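Local coordinates for putative Endoribonuclease L-PSP (Entamoeba histolytica, PDB 3M1X), which is of uncertain function but belongs to the RutC (YjgF/YER057c/UK114) family and may, like relatives, act as a deaminase, at residues A[88-91]-A[92-96]. Sequence-based numbering, arbitrary orientation.
Sequences AGSS and MDKVV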
loop_
_atom_site.group_PDB
_atom_site.type_symbol
_atom_site.label_atom_id
_atom_site.label_comp_id
_atom_site.label_asym_id
_atom_site.label_seq_id
_atom_site.Cartn_x
_atom_site.Cartn_y
_atom_site.Cartn_z
ATOM N N ALA A 88 -6.925 2.802 19.363
ATOM C CA ALA A 88 -7.616 1.695 18.770
ATOM C C ALA A 88 -7.645 0.460 19.665
ATOM O O ALA A 88 -8.270 -0.533 19.299
ATOM C CB ALA A 88 -6.947 1.302 17.442
ATOM N N GLY A 89 -6.899 0.468 20.761
ATOM C CA GLY A 89 -6.730 -0.779 21.533
ATOM C C GLY A 89 -5.594 -1.640 21.073
ATOM O O GLY A 89 -5.521 -2.783 21.488
ATOM N N SER A 90 -4.724 -1.091 20.252
ATOM C CA SER A 90 -3.535 -1.763 19.739
ATOM C C SER A 90 -2.261 -1.177 20.335
ATOM O O SER A 90 -2.326 -0.509 21.397
ATOM C CB SER A 90 -3.617 -1.764 18.210
ATOM O OG SER A 90 -2.584 -2.548 17.647
ATOM N N SER A 91 -1.128 -1.355 19.704
ATOM C CA SER A 91 0.149 -0.919 20.211
ATOM C C SER A 91 1.161 -0.975 19.070
ATOM O O SER A 91 0.937 -1.646 18.075
ATOM C CB SER A 91 0.597 -1.780 21.330
ATOM O OG SER A 91 0.953 -3.073 20.835
ATOM N N MET A 92 2.302 -0.341 19.265
ATOM C CA MET A 92 3.382 -0.462 18.333
ATOM C C MET A 92 3.835 -1.916 18.155
ATOM O O MET A 92 4.135 -2.365 17.057
ATOM C CB MET A 92 4.560 0.415 18.717
ATOM C CG MET A 92 4.194 1.911 18.656
ATOM S SD MET A 92 4.089 2.544 16.958
ATOM C CE MET A 92 5.861 2.800 16.627
ATOM N N ASP A 93 3.861 -2.682 19.242
ATOM C CA ASP A 93 4.270 -4.086 19.167
ATOM C C ASP A 93 3.309 -4.966 18.432
ATOM O O ASP A 93 3.681 -6.070 18.028
ATOM C CB ASP A 93 4.426 -4.698 20.584
ATOM C CG ASP A 93 5.682 -4.335 21.253
ATOM O OD1 ASP A 93 6.639 -3.819 20.657
ATOM O OD2 ASP A 93 5.763 -4.563 22.481
ATOM N N LYS A 94 2.097 -4.488 18.187
ATOM C CA LYS A 94 1.082 -5.212 17.431
ATOM C C LYS A 94 1.020 -4.827 15.971
ATOM O O LYS A 94 0.149 -5.287 15.237
ATOM C CB LYS A 94 -0.257 -5.077 18.133
ATOM C CG LYS A 94 -0.371 -5.914 19.401
ATOM C CD LYS A 94 -1.668 -5.672 20.124
ATOM C CE LYS A 94 -1.792 -6.571 21.378
ATOM N NZ LYS A 94 -3.085 -6.378 22.062
ATOM N N VAL A 95 1.931 -3.974 15.489
ATOM C CA VAL A 95 1.990 -3.587 14.105
ATOM C C VAL A 95 2.502 -4.758 13.279
ATOM O O VAL A 95 3.585 -5.289 13.556
ATOM C CB VAL A 95 2.798 -2.327 13.888
ATOM C CG1 VAL A 95 2.995 -2.034 12.406
ATOM C CG2 VAL A 95 2.143 -1.156 14.594
ATOM N N VAL A 96 1.778 -5.125 12.235
ATOM C CA VAL A 96 2.228 -6.255 11.368
ATOM C C VAL A 96 2.936 -5.756 10.158
ATOM O O VAL A 96 3.856 -6.474 9.682
ATOM C CB VAL A 96 1.088 -7.240 10.938
ATOM C CG1 VAL A 96 0.474 -7.804 12.183
ATOM C CG2 VAL A 96 0.030 -6.631 9.976
HETATM O O HOH W 1 -3.071 -3.731 22.791
#
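S91 meets K94 across a tight 3-10 turn, a compact example of a serine serving the start of a short helix with both its backbone and its hydroxyl. K94 N gives its hydrogen to S91 O at 3.1 Å, and weakly to S91 OG at 3.2 Å, with an N-H...O angle of only 126°. That second contact depends on the serine torsion (chi1 70°), which tucks OG between its own N and carbonyl carbon, near K94 N. The lysine then runs back alongside the chain: with CG anti to the carbonyl carbon (chi1 -74°), CG sits 3.4 Å from S91 OG, and the extended part beyond it carries NZ back toward G89. Its CB lies 3.5 Å from S90 OG, a hydroxyl bonded to T147 O. One water joins the lysine end to the Schellman turn at G89, giving a hydrogen to G89 O (2.9 Å) and accepting one from K94 NZ (2.7 Å). M92 turns instead onto L85 of helix 70-87 and F119 of helix 108-119. The short connection from helix 70-87 to strand 95-102 is thus tied to the C-terminal residues: NZ also hydrogen-bonds L148 O, and the terminal carboxylate there probably offsets the ammonium charge.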